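Side-chain contacts in NO-binding heme-dependent sensor protein (Shewanella oneidensis, PDB 4U9B), which binds heme and nitric oxide as an H-NOX gas sensor protein, and also carries a zinc ion: residues L26-P31 / V51-Q56; K32-V37 / E44-S49; F72-L77 / F147-H152; D86-D89 / S93-M96. All blocks are in the same frame, centred on the assembly; numbering follows the deposited sequence.

Contact 1: residues L26-P31 / V51-Q56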
loop_
_atom_site.group_PDB
_atom_site.type_symbol
_atom_site.label_atom_id
_atom_site.label_comp_id
_atom_site.label_asym_id
_atom_site.label_seq_id
_atom_site.Cartn_x
_atom_site.Cartn_y
_atom_site.Cartn_z
ATOM N N LEU A 26 2.318 -18.513 -7.526
ATOM C CA LEU A 26 2.966 -19.036 -6.327
ATOM C C LEU A 26 3.963 -20.143 -6.668
ATOM O O LEU A 26 5.033 -20.218 -6.065
ATOM C CB LEU A 26 1.926 -19.550 -5.326
ATOM C CG LEU A 26 1.064 -18.503 -4.611
ATOM C CD1 LEU A 26 0.411 -19.111 -3.373
ATOM C CD2 LEU A 26 1.860 -17.266 -4.225
ATOM N N GLU A 27 3.621 -20.992 -7.634
ATOM C CA GLU A 27 4.544 -22.033 -8.089
ATOM C C GLU A 27 5.825 -21.412 -8.628
ATOM O O GLU A 27 6.926 -21.886 -8.347
ATOM C CB GLU A 27 3.905 -22.902 -9.173
ATOM C CG GLU A 27 2.829 -23.854 -8.680
ATOM C CD GLU A 27 2.208 -24.662 -9.806
ATOM O OE1 GLU A 27 2.858 -24.814 -10.863
ATOM O OE2 GLU A 27 1.067 -25.142 -9.638
ATOM N N LYS A 28 5.671 -20.338 -9.395
ATOM C CA LYS A 28 6.804 -19.693 -10.040
ATOM C C LYS A 28 7.680 -18.911 -9.072
ATOM O O LYS A 28 8.900 -18.898 -9.213
ATOM C CB LYS A 28 6.321 -18.741 -11.136
ATOM C CG LYS A 28 5.756 -19.419 -12.368
ATOM C CD LYS A 28 5.415 -18.404 -13.453
ATOM C CE LYS A 28 6.663 -17.761 -14.052
ATOM N NZ LYS A 28 6.335 -16.695 -15.043
ATOM N N HIS A 29 7.055 -18.259 -8.091
ATOM C CA HIS A 29 7.731 -17.205 -7.335
ATOM C C HIS A 29 7.854 -17.446 -5.828
ATOM O O HIS A 29 8.561 -16.702 -5.148
ATOM C CB HIS A 29 7.001 -15.882 -7.580
ATOM C CG HIS A 29 6.893 -15.524 -9.028
ATOM N ND1 HIS A 29 7.995 -15.234 -9.803
ATOM C CD2 HIS A 29 5.821 -15.426 -9.849
ATOM C CE1 HIS A 29 7.606 -14.968 -11.037
ATOM N NE2 HIS A 29 6.290 -15.076 -11.091
ATOM N N ALA A 30 7.183 -18.472 -5.309
ATOM C CA ALA A 30 7.252 -18.777 -3.877
ATOM C C ALA A 30 7.735 -20.205 -3.627
ATOM O O ALA A 30 7.547 -21.074 -4.475
ATOM C CB ALA A 30 5.897 -18.564 -3.227
ATOM N N PRO A 31 8.354 -20.450 -2.453
ATOM C CA PRO A 31 8.787 -21.800 -2.067
ATOM C C PRO A 31 7.645 -22.820 -2.142
ATOM O O PRO A 31 6.477 -22.439 -2.174
ATOM C CB PRO A 31 9.260 -21.615 -0.630
ATOM C CG PRO A 31 9.716 -20.212 -0.573
ATOM C CD PRO A 31 8.764 -19.446 -1.453
ATOM N N VAL A 51 4.099 -9.506 -8.528
ATOM C CA VAL A 51 3.577 -8.302 -9.165
ATOM C C VAL A 51 4.354 -7.985 -10.445
ATOM O O VAL A 51 3.779 -7.476 -11.404
ATOM C CB VAL A 51 3.610 -7.095 -8.201
ATOM C CG1 VAL A 51 3.033 -5.855 -8.859
ATOM C CG2 VAL A 51 2.800 -7.400 -6.951
ATOM N N GLN A 52 5.649 -8.295 -10.464
ATOM C CA GLN A 52 6.467 -8.112 -11.666
ATOM C C GLN A 52 5.956 -8.980 -12.807
ATOM O O GLN A 52 5.910 -8.542 -13.961
ATOM C CB GLN A 52 7.937 -8.433 -11.386
ATOM C CG GLN A 52 8.878 -8.097 -12.556
ATOM C CD GLN A 52 9.737 -6.863 -12.319
ATOM O OE1 GLN A 52 9.582 -6.153 -11.324
ATOM N NE2 GLN A 52 10.656 -6.606 -13.245
ATOM N N ASP A 53 5.583 -10.210 -12.474
ATOM C CA ASP A 53 5.056 -11.156 -13.449
ATOM C C ASP A 53 3.748 -10.633 -14.039
ATOM O O ASP A 53 3.578 -10.591 -15.257
ATOM C CB ASP A 53 4.843 -12.518 -12.787
ATOM C CG ASP A 53 4.683 -13.640 -13.787
ATOM O OD1 ASP A 53 4.237 -13.382 -14.923
ATOM O OD2 ASP A 53 5.011 -14.787 -13.425
ATOM N N VAL A 54 2.836 -10.219 -13.164
ATOM C CA VAL A 54 1.556 -9.661 -13.587
ATOM C C VAL A 54 1.769 -8.472 -14.518
ATOM O O VAL A 54 1.148 -8.385 -15.576
ATOM C CB VAL A 54 0.706 -9.217 -12.373
ATOM C CG1 VAL A 54 -0.549 -8.472 -12.820
ATOM C CG2 VAL A 54 0.331 -10.419 -11.518
ATOM N N ALA A 55 2.649 -7.560 -14.121
ATOM C CA ALA A 55 2.897 -6.356 -14.904
ATOM C C ALA A 55 3.431 -6.701 -16.292
ATOM O O ALA A 55 2.980 -6.136 -17.288
ATOM C CB ALA A 55 3.866 -5.441 -14.181
ATOM N N GLN A 56 4.381 -7.630 -16.362
ATOM C CA GLN A 56 4.973 -7.995 -17.644
ATOM C C GLN A 56 3.956 -8.711 -18.527
ATOM O O GLN A 56 3.990 -8.578 -19.752
ATOM C CB GLN A 56 6.214 -8.872 -17.449
ATOM C CG GLN A 56 6.860 -9.284 -18.771
ATOM C CD GLN A 56 8.294 -9.765 -18.628
ATOM O OE1 GLN A 56 8.990 -9.422 -17.673
ATOM N NE2 GLN A 56 8.744 -10.561 -19.592
#
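His29, in the last turn of helix 19-29, faces Asp53 of helix 44-58 with their CA atoms 9.0 Å apart, so side chains bridge the space between the helices. Two of them, from His29 and Lys28, converge on one oxygen of Asp53. His29 NE2 donates to Asp53 OD2 over 2.7 Å, an almost straight bond of 170°, with the acceptor in the plane of the ring and the anti lone pair in use. The imidazole and carboxylate planes stand perpendicular. Lys28 NZ reaches the same OD2 at 2.8 Å from the syn side, 31° out of the carboxylate plane, making a salt bridge. Its chain gets there by turning about its CG-CD bond (chi3 69°), while its CB rests over one face of the His29 ring, toward the rim. The other oxygen, Asp53 OD1, is taken by Arg57 one turn further along the helix, so both oxygens of this buried aspartate are engaged, and the nearby positive charges probably keep it ionised. Asp53 also packs on Leu25, and His29 on Ser49. This is a histidine-carboxylate hydrogen bond reinforced by a salt bridge, joining two helices of the N-terminal helical part of the H-NOX fold, away from the heme.

Contact 2: residues K32-V37 / E44-S49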
loop_
_atom_site.group_PDB
_atom_site.type_symbol
_atom_site.label_atom_id
_atom_site.label_comp_id
_atom_site.label_asym_id
_atom_site.label_seq_id
_atom_site.Cartn_x
_atom_site.Cartn_y
_atom_site.Cartn_z
ATOM N N LYS A 32 7.983 -24.106 -2.169
ATOM C CA LYS A 32 6.991 -25.155 -2.364
ATOM C C LYS A 32 6.015 -25.182 -1.196
ATOM O O LYS A 32 6.397 -25.000 -0.031
ATOM C CB LYS A 32 7.676 -26.508 -2.539
ATOM C CG LYS A 32 6.768 -27.557 -3.127
ATOM C CD LYS A 32 7.531 -28.566 -3.975
ATOM C CE LYS A 32 8.641 -29.229 -3.185
ATOM N NZ LYS A 32 9.230 -30.370 -3.935
ATOM N N ASP A 33 4.741 -25.343 -1.538
ATOM C CA ASP A 33 3.634 -25.379 -0.570
ATOM C C ASP A 33 3.497 -24.091 0.246
ATOM O O ASP A 33 3.110 -24.121 1.406
ATOM C CB ASP A 33 3.788 -26.577 0.375
ATOM C CG ASP A 33 3.612 -27.900 -0.337
ATOM O OD1 ASP A 33 2.455 -28.255 -0.657
ATOM O OD2 ASP A 33 4.625 -28.589 -0.571
ATOM N N ARG A 34 3.793 -22.960 -0.381
ATOM C CA ARG A 34 3.647 -21.664 0.276
ATOM C C ARG A 34 2.184 -21.382 0.610
ATOM O O ARG A 34 1.301 -21.513 -0.237
ATOM C CB ARG A 34 4.212 -20.540 -0.607
ATOM C CG ARG A 34 3.836 -19.115 -0.170
ATOM C CD ARG A 34 4.382 -18.761 1.203
ATOM N NE ARG A 34 5.798 -18.384 1.159
ATOM C CZ ARG A 34 6.776 -18.979 1.841
ATOM N NH1 ARG A 34 6.527 -20.000 2.651
ATOM N NH2 ARG A 34 8.020 -18.539 1.719
ATOM N N VAL A 35 1.945 -21.009 1.861
ATOM C CA VAL A 35 0.651 -20.501 2.298
ATOM C C VAL A 35 0.910 -19.232 3.097
ATOM O O VAL A 35 1.713 -19.236 4.028
ATOM C CB VAL A 35 -0.121 -21.521 3.156
ATOM C CG1 VAL A 35 -1.449 -20.933 3.626
ATOM C CG2 VAL A 35 -0.353 -22.806 2.374
ATOM N N TYR A 36 0.240 -18.147 2.730
ATOM C CA TYR A 36 0.476 -16.867 3.385
ATOM C C TYR A 36 -0.411 -16.686 4.614
ATOM O O TYR A 36 -1.612 -16.447 4.510
ATOM C CB TYR A 36 0.272 -15.724 2.391
ATOM C CG TYR A 36 1.353 -15.688 1.333
ATOM C CD1 TYR A 36 2.666 -15.383 1.670
ATOM C CD2 TYR A 36 1.068 -15.969 0.005
ATOM C CE1 TYR A 36 3.662 -15.353 0.713
ATOM C CE2 TYR A 36 2.060 -15.943 -0.959
ATOM C CZ TYR A 36 3.354 -15.635 -0.599
ATOM O OH TYR A 36 4.347 -15.609 -1.550
ATOM N N VAL A 37 0.214 -16.823 5.778
ATOM C CA VAL A 37 -0.433 -16.592 7.064
ATOM C C VAL A 37 -0.371 -15.105 7.392
ATOM O O VAL A 37 0.711 -14.521 7.416
ATOM C CB VAL A 37 0.249 -17.408 8.182
ATOM C CG1 VAL A 37 -0.323 -17.057 9.550
ATOM C CG2 VAL A 37 0.115 -18.901 7.906
ATOM N N GLU A 44 9.884 -10.023 0.919
ATOM C CA GLU A 44 9.219 -9.041 0.073
ATOM C C GLU A 44 9.460 -9.359 -1.399
ATOM O O GLU A 44 8.677 -8.959 -2.262
ATOM C CB GLU A 44 9.702 -7.630 0.403
ATOM C CG GLU A 44 11.171 -7.395 0.115
ATOM C CD GLU A 44 11.713 -6.179 0.838
ATOM O OE1 GLU A 44 11.533 -6.091 2.070
ATOM O OE2 GLU A 44 12.314 -5.311 0.171
ATOM N N SER A 45 10.537 -10.089 -1.680
ATOM C CA SER A 45 10.853 -10.484 -3.047
ATOM C C SER A 45 9.739 -11.342 -3.640
ATOM O O SER A 45 9.503 -11.305 -4.843
ATOM C CB SER A 45 12.180 -11.242 -3.101
ATOM O OG SER A 45 12.151 -12.382 -2.263
ATOM N N GLU A 46 9.051 -12.109 -2.799
ATOM C CA GLU A 46 7.946 -12.926 -3.282
ATOM C C GLU A 46 6.840 -12.026 -3.816
ATOM O O GLU A 46 6.313 -12.263 -4.900
ATOM C CB GLU A 46 7.414 -13.846 -2.178
ATOM C CG GLU A 46 8.378 -14.969 -1.814
ATOM C CD GLU A 46 7.857 -15.884 -0.717
ATOM O OE1 GLU A 46 6.628 -16.094 -0.635
ATOM O OE2 GLU A 46 8.685 -16.394 0.065
ATOM N N LEU A 47 6.505 -10.982 -3.063
ATOM C CA LEU A 47 5.475 -10.040 -3.483
ATOM C C LEU A 47 5.881 -9.359 -4.787
ATOM O O LEU A 47 5.114 -9.333 -5.750
ATOM C CB LEU A 47 5.220 -8.991 -2.396
ATOM C CG LEU A 47 4.025 -8.063 -2.628
ATOM C CD1 LEU A 47 2.733 -8.717 -2.162
ATOM C CD2 LEU A 47 4.237 -6.731 -1.927
ATOM N N PHE A 48 7.097 -8.822 -4.819
ATOM C CA PHE A 48 7.580 -8.104 -5.994
ATOM C C PHE A 48 7.651 -9.012 -7.223
ATOM O O PHE A 48 7.293 -8.595 -8.325
ATOM C CB PHE A 48 8.956 -7.488 -5.721
ATOM C CG PHE A 48 8.913 -6.234 -4.889
ATOM C CD1 PHE A 48 8.231 -5.113 -5.335
ATOM C CD2 PHE A 48 9.580 -6.168 -3.677
ATOM C CE1 PHE A 48 8.199 -3.953 -4.577
ATOM C CE2 PHE A 48 9.550 -5.010 -2.913
ATOM C CZ PHE A 48 8.860 -3.904 -3.367
ATOM N N SER A 49 8.101 -10.250 -7.035
ATOM C CA SER A 49 8.200 -11.193 -8.145
ATOM C C SER A 49 6.826 -11.468 -8.737
ATOM O O SER A 49 6.662 -11.505 -9.956
ATOM C CB SER A 49 8.847 -12.503 -7.695
ATOM O OG SER A 49 10.233 -12.329 -7.491
#
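Glu46 of helix 44-58 takes both of its partners in this contact, Arg34 and Tyr36, from the loop that leads up to the helix. Everything tight here gathers at its carboxylate. Arg34 comes side-on, with NE giving its hydrogen to Glu46 OE1 at 3.0 Å and NH2 giving one to Glu46 OE2 at 2.8 Å. Both bonds are practically straight and use syn lone pairs, and the guanidinium and carboxylate lie only 13° from coplanar. The anti lone pair of OE1 is left for the phenol: Tyr36 OH donates to Glu46 OE1 over a short 2.5 Å. Three bonds thus fix the rotation of a buried acid, and the arginine's charge would be expected to keep it ionised. Such a bidentate salt bridge ties the non-regular chain 32-37 to the helical N-terminal part of the H-NOX fold. With CG anti to the backbone N (chi1 167°) and two further bends, Arg34 folds back so that its CG lies 3.5 Å above the Tyr36 ring plane. Phe6 of helix 3-17 stacks on that same tyrosine, and Tyr42 meets it edge-to-face. A glutamine in place of Glu46 would probably leave the arginine without its countercharge and set one N-H donor against another. Toward solvent the grip slackens: Arg34 itself is partly exposed, and on the helix Ser49 turns back to the preceding turn, its OG donating to Ser45 O at 2.9 Å from the face opposite to that used by Ser49 N.

Contact 3: residues F72-L77 / F147-H152. With HEM (protoporphyrin IX containing Fe), chain B.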
loop_
_atom_site.group_PDB
_atom_site.type_symbol
_atom_site.label_atom_id
_atom_site.label_comp_id
_atom_site.label_asym_id
_atom_site.label_seq_id
_atom_site.Cartn_x
_atom_site.Cartn_y
_atom_site.Cartn_z
ATOM N N PHE A 72 -6.527 -0.809 -4.129
ATOM C CA PHE A 72 -7.285 -1.989 -3.736
ATOM C C PHE A 72 -6.990 -2.331 -2.279
ATOM O O PHE A 72 -7.878 -2.741 -1.530
ATOM C CB PHE A 72 -6.932 -3.171 -4.653
ATOM C CG PHE A 72 -7.768 -4.405 -4.423
ATOM C CD1 PHE A 72 -7.394 -5.348 -3.476
ATOM C CD2 PHE A 72 -8.912 -4.634 -5.173
ATOM C CE1 PHE A 72 -8.155 -6.486 -3.269
ATOM C CE2 PHE A 72 -9.677 -5.771 -4.972
ATOM C CZ PHE A 72 -9.297 -6.700 -4.019
ATOM N N LEU A 73 -5.737 -2.130 -1.883
ATOM C CA LEU A 73 -5.249 -2.562 -0.579
ATOM C C LEU A 73 -5.870 -1.801 0.589
ATOM O O LEU A 73 -5.955 -2.336 1.697
ATOM C CB LEU A 73 -3.723 -2.429 -0.526
ATOM C CG LEU A 73 -3.015 -2.766 0.790
ATOM C CD1 LEU A 73 -3.265 -4.212 1.207
ATOM C CD2 LEU A 73 -1.522 -2.498 0.664
ATOM N N PHE A 74 -6.300 -0.562 0.372
ATOM C CA PHE A 74 -6.831 0.204 1.490
ATOM C C PHE A 74 -8.068 -0.468 2.074
ATOM O O PHE A 74 -8.178 -0.623 3.288
ATOM C CB PHE A 74 -7.183 1.636 1.105
ATOM C CG PHE A 74 -7.675 2.436 2.267
ATOM C CD1 PHE A 74 -6.783 3.092 3.094
ATOM C CD2 PHE A 74 -9.027 2.485 2.571
ATOM C CE1 PHE A 74 -7.230 3.806 4.185
ATOM C CE2 PHE A 74 -9.478 3.200 3.662
ATOM C CZ PHE A 74 -8.579 3.861 4.468
ATOM N N ASN A 75 -9.000 -0.859 1.212
ATOM C CA ASN A 75 -10.206 -1.532 1.667
ATOM C C ASN A 75 -9.875 -2.883 2.292
ATOM O O ASN A 75 -10.529 -3.314 3.240
ATOM C CB ASN A 75 -11.185 -1.718 0.510
ATOM C CG ASN A 75 -11.414 -0.438 -0.264
ATOM O OD1 ASN A 75 -10.556 -0.004 -1.037
ATOM N ND2 ASN A 75 -12.576 0.171 -0.068
ATOM N N GLY A 76 -8.855 -3.543 1.753
ATOM C CA GLY A 76 -8.415 -4.823 2.276
ATOM C C GLY A 76 -7.923 -4.689 3.702
ATOM O O GLY A 76 -8.193 -5.542 4.546
ATOM N N LEU A 77 -7.201 -3.605 3.970
ATOM C CA LEU A 77 -6.701 -3.326 5.309
ATOM C C LEU A 77 -7.818 -2.814 6.211
ATOM O O LEU A 77 -7.922 -3.210 7.372
ATOM C CB LEU A 77 -5.565 -2.303 5.254
ATOM C CG LEU A 77 -4.273 -2.769 4.587
ATOM C CD1 LEU A 77 -3.349 -1.586 4.338
ATOM C CD2 LEU A 77 -3.582 -3.818 5.443
ATOM N N PHE A 147 -5.257 7.243 -2.430
ATOM C CA PHE A 147 -6.448 7.346 -3.264
ATOM C C PHE A 147 -7.543 6.429 -2.728
ATOM O O PHE A 147 -8.725 6.772 -2.762
ATOM C CB PHE A 147 -6.124 6.997 -4.719
ATOM C CG PHE A 147 -5.473 8.115 -5.481
ATOM C CD1 PHE A 147 -6.191 9.254 -5.814
ATOM C CD2 PHE A 147 -4.150 8.025 -5.881
ATOM C CE1 PHE A 147 -5.598 10.284 -6.519
ATOM C CE2 PHE A 147 -3.555 9.054 -6.593
ATOM C CZ PHE A 147 -4.280 10.183 -6.909
ATOM N N GLY A 148 -7.144 5.261 -2.234
ATOM C CA GLY A 148 -8.084 4.333 -1.636
ATOM C C GLY A 148 -8.734 4.936 -0.406
ATOM O O GLY A 148 -9.946 4.825 -0.211
ATOM N N ALA A 149 -7.921 5.578 0.425
ATOM C CA ALA A 149 -8.412 6.230 1.633
ATOM C C ALA A 149 -9.330 7.391 1.273
ATOM O O ALA A 149 -10.311 7.654 1.962
ATOM C CB ALA A 149 -7.251 6.718 2.482
ATOM N N ALA A 150 -9.002 8.084 0.187
ATOM C CA ALA A 150 -9.822 9.192 -0.283
ATOM C C ALA A 150 -11.209 8.692 -0.693
ATOM O O ALA A 150 -12.226 9.268 -0.302
ATOM C CB ALA A 150 -9.138 9.897 -1.435
ATOM N N GLN A 151 -11.243 7.611 -1.470
ATOM C CA GLN A 151 -12.501 6.982 -1.874
ATOM C C GLN A 151 -13.354 6.617 -0.666
ATOM O O GLN A 151 -14.557 6.885 -0.636
ATOM C CB GLN A 151 -12.228 5.725 -2.702
ATOM C CG GLN A 151 -12.101 5.969 -4.199
ATOM C CD GLN A 151 -13.440 6.204 -4.878
ATOM O OE1 GLN A 151 -14.498 6.016 -4.276
ATOM N NE2 GLN A 151 -13.398 6.615 -6.141
ATOM N N HIS A 152 -12.716 5.997 0.320
ATOM C CA HIS A 152 -13.373 5.596 1.559
ATOM C C HIS A 152 -14.127 6.756 2.209
ATOM O O HIS A 152 -15.260 6.594 2.661
ATOM C CB HIS A 152 -12.332 5.037 2.531
ATOM C CG HIS A 152 -12.892 4.620 3.853
ATOM N ND1 HIS A 152 -13.532 3.414 4.045
ATOM C CD2 HIS A 152 -12.897 5.242 5.055
ATOM C CE1 HIS A 152 -13.912 3.316 5.306
ATOM N NE2 HIS A 152 -13.538 4.412 5.941
HETATM C CHA HEM B . 2.503 -1.502 4.745
HETATM C CHB HEM B . 1.436 3.053 3.505
HETATM C CHC HEM B . -2.827 2.712 5.741
HETATM C CHD HEM B . -1.232 -1.313 7.926
HETATM C C1A HEM B . 2.483 -0.306 4.071
HETATM C C2A HEM B . 3.219 0.011 2.863
HETATM C C3A HEM B . 2.916 1.269 2.527
HETATM C C4A HEM B . 1.984 1.790 3.502
HETATM C CMA HEM B . 3.445 2.057 1.317
HETATM C CAA HEM B . 4.180 -0.931 2.102
HETATM C CBA HEM B . 5.461 -1.174 2.905
HETATM C CGA HEM B . 6.528 -0.131 2.655
HETATM O O1A HEM B . 7.634 -0.259 3.250
HETATM O O2A HEM B . 6.301 0.829 1.872
HETATM C C1B HEM B . 0.170 3.349 3.947
HETATM C C2B HEM B . -0.590 4.533 3.611
HETATM C C3B HEM B . -1.776 4.449 4.244
HETATM C C4B HEM B . -1.794 3.193 4.971
HETATM C CMB HEM B . -0.023 5.649 2.704
HETATM C CAB HEM B . -2.984 5.416 4.239
HETATM C CBB HEM B . -3.191 6.342 3.297
HETATM C C1C HEM B . -2.772 1.588 6.540
HETATM C C2C HEM B . -3.830 1.115 7.403
HETATM C C3C HEM B . -3.412 0.008 8.030
HETATM C C4C HEM B . -2.057 -0.268 7.568
HETATM C CMC HEM B . -5.202 1.802 7.561
HETATM C CAC HEM B . -4.287 -0.787 9.034
HETATM C CBC HEM B . -3.801 -1.733 9.845
HETATM C C1D HEM B . -0.151 -1.779 7.210
HETATM C C2D HEM B . 0.423 -3.094 7.370
HETATM C C3D HEM B . 1.585 -3.153 6.381
HETATM C C4D HEM B . 1.604 -1.870 5.721
HETATM C CMD HEM B . -0.043 -4.210 8.325
HETATM C CAD HEM B . 2.539 -4.332 6.130
HETATM C CBD HEM B . 3.752 -4.236 7.050
HETATM C CGD HEM B . 4.665 -5.399 6.769
HETATM O O1D HEM B . 4.547 -5.981 5.663
HETATM O O2D HEM B . 5.508 -5.746 7.641
HETATM N NA HEM B . 1.732 0.801 4.429
HETATM N NB HEM B . -0.590 2.553 4.771
HETATM N NC HEM B . -1.704 0.719 6.667
HETATM N ND HEM B . 0.569 -1.089 6.234
HETATM FE FE HEM B . 0.110 0.832 5.678
HETATM O O HOH W 1 -11.329 2.595 -1.141
#
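Part of the helical framework around the H-NOX heme is built where Phe74 of helix 62-80 meets Gly148 and Ala149 of helix 139-152. The axes of the two short segments approach to 8.1 Å at 61°. Phe74 and Gly148 mark the crossing, their CA atoms 5.3 Å apart; a CB at Gly148 would collide with Phe74 CB. With CG anti to the backbone N (chi1 -178°), the Phe74 ring lies flat against the partner helix. Ala149 CA stands 3.5 Å from the ring centroid, nearly on the ring normal, a CH-pi contact. Ala149 CB meets Phe74 CE1 at 3.4 Å, and beside the other branch of the ring His152 CB comes within 3.6 Å of Phe74 CE2. One turn on, Leu77 CD1 touches the heme, 3.7 Å from its NC atom. Replacing Phe74 by an alanine would probably open a gap beside Ala149 and leave Leu94, which also packs on the ring, without that support. At the exposed margin a water donates to Asn75 OD1 and Gly148 O, bridging the helices. No direct hydrogen bond crosses, so between these two segments the join rests on fit of shape and on a bridging water.

Contact 4: residues D86-D89 / S93-M96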
loop_
_atom_site.group_PDB
_atom_site.type_symbol
_atom_site.label_atom_id
_atom_site.label_comp_id
_atom_site.label_asym_id
_atom_site.label_seq_id
_atom_site.Cartn_x
_atom_site.Cartn_y
_atom_site.Cartn_z
ATOM N N ASP A 86 -11.634 3.219 11.922
ATOM C CA ASP A 86 -12.756 3.898 12.572
ATOM C C ASP A 86 -12.305 5.034 13.490
ATOM O O ASP A 86 -13.115 5.862 13.907
ATOM C CB ASP A 86 -13.593 2.902 13.383
ATOM C CG ASP A 86 -14.438 1.989 12.509
ATOM O OD1 ASP A 86 -14.595 2.276 11.304
ATOM O OD2 ASP A 86 -14.956 0.983 13.039
ATOM N N LYS A 87 -11.017 5.071 13.811
ATOM C CA LYS A 87 -10.476 6.121 14.667
ATOM C C LYS A 87 -10.491 7.496 14.000
ATOM O O LYS A 87 -10.321 8.514 14.671
ATOM C CB LYS A 87 -9.043 5.786 15.081
ATOM C CG LYS A 87 -8.922 4.648 16.075
ATOM C CD LYS A 87 -7.480 4.477 16.513
ATOM C CE LYS A 87 -7.370 3.665 17.787
ATOM N NZ LYS A 87 -5.999 3.755 18.353
ATOM N N PHE A 88 -10.697 7.520 12.686
ATOM C CA PHE A 88 -10.570 8.750 11.903
ATOM C C PHE A 88 -11.900 9.209 11.321
ATOM O O PHE A 88 -12.626 8.426 10.706
ATOM C CB PHE A 88 -9.551 8.546 10.785
ATOM C CG PHE A 88 -8.204 8.115 11.278
ATOM C CD1 PHE A 88 -7.367 9.017 11.912
ATOM C CD2 PHE A 88 -7.780 6.805 11.123
ATOM C CE1 PHE A 88 -6.129 8.625 12.374
ATOM C CE2 PHE A 88 -6.541 6.407 11.582
ATOM C CZ PHE A 88 -5.714 7.319 12.209
ATOM N N ASP A 89 -12.202 10.491 11.514
ATOM C CA ASP A 89 -13.463 11.076 11.067
ATOM C C ASP A 89 -13.413 11.556 9.620
ATOM O O ASP A 89 -14.454 11.732 8.985
ATOM C CB ASP A 89 -13.847 12.248 11.974
ATOM C CG ASP A 89 -14.339 11.798 13.336
ATOM O OD1 ASP A 89 -15.160 10.858 13.394
ATOM O OD2 ASP A 89 -13.904 12.386 14.350
ATOM N N SER A 93 -7.438 13.565 8.700
ATOM C CA SER A 93 -7.116 12.980 9.998
ATOM C C SER A 93 -6.376 11.657 9.833
ATOM O O SER A 93 -5.406 11.388 10.542
ATOM C CB SER A 93 -8.388 12.765 10.824
ATOM O OG SER A 93 -9.178 13.940 10.868
ATOM N N LEU A 94 -6.837 10.838 8.892
ATOM C CA LEU A 94 -6.218 9.538 8.635
ATOM C C LEU A 94 -4.776 9.708 8.175
ATOM O O LEU A 94 -3.865 9.100 8.735
ATOM C CB LEU A 94 -7.016 8.755 7.588
ATOM C CG LEU A 94 -6.614 7.289 7.370
ATOM C CD1 LEU A 94 -7.807 6.485 6.876
ATOM C CD2 LEU A 94 -5.452 7.146 6.384
ATOM N N VAL A 95 -4.575 10.532 7.150
ATOM C CA VAL A 95 -3.249 10.725 6.570
ATOM C C VAL A 95 -2.269 11.287 7.594
ATOM O O VAL A 95 -1.132 10.826 7.700
ATOM C CB VAL A 95 -3.304 11.667 5.351
ATOM C CG1 VAL A 95 -1.907 11.889 4.775
ATOM C CG2 VAL A 95 -4.227 11.094 4.286
ATOM N N MET A 96 -2.710 12.292 8.341
ATOM C CA MET A 96 -1.874 12.888 9.373
ATOM C C MET A 96 -1.664 11.928 10.541
ATOM O O MET A 96 -0.793 12.147 11.383
ATOM C CB MET A 96 -2.499 14.196 9.862
ATOM C CG MET A 96 -2.512 15.292 8.808
ATOM S SD MET A 96 -0.853 15.776 8.288
ATOM C CE MET A 96 -0.245 16.541 9.790
#
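Phe88, in the loop before helix 91-96, lays its ring on the backbone of that helix at Ser93 and Leu94. Its CB starts close to the chain, 4.0 Å from Leu94 N. The first torsion sets CG anti to the carbonyl carbon (chi1 -57°), and CG comes within 3.6 Å of Leu94 CA. On one branch CD1 approaches Ser93 O at 3.4 Å, and CE1 follows along the same carbonyl oxygen, which lies oblique to the ring. On the other, CD2 meets the side chain of Leu94, 4.0 Å from its CG. CE2 and CZ complete the ring, CZ 4.2 Å from Leu94 CA. That CA sits over the face, 3.7 Å from the centroid of the Phe88 ring and 19° off its normal, which makes a CH-pi contact. Lys87 CB lies above the opposite face, toward the rim, while its NZ salt-bridges Glu105. Phe88 also packs against Val101 and Ile102 of helix 98-109 and against Phe153. Ser93 meets the ring with its CB and its carbonyl, while its hydroxyl is hydrogen-bonded to Asp90. Leu94 belongs to the heme pocket, its side chain about 4 Å from the heme at the nearest atoms. No hydrogen bond crosses between the segments: the ring is held by dispersion and weak C-H contacts, placed by shape more than by direction, with Leu94 between the ring and the heme.

Overall arrangement
Contacts 1 and 2 share helix 44-58 and touch each other, Pro31, Ala30 and His29 packing on Glu46 and Ser49; contacts 3 and 4 meet where Phe74 touches Leu94. The pairs lie well apart, with contacts 1 and 4 on opposite sides of the chain's centre, their own centres about 34 Å from each other. Contacts 2 and 3 are buried, 1 and 4 only partly. Chemistry follows the pairing rather than the burial: acids met by basic groups hold contacts 1 and 2 in the outlying helical part, whereas aromatic rings laid on helix backbones make contacts 3 and 4, each of which contributes a leucine to the heme pocket.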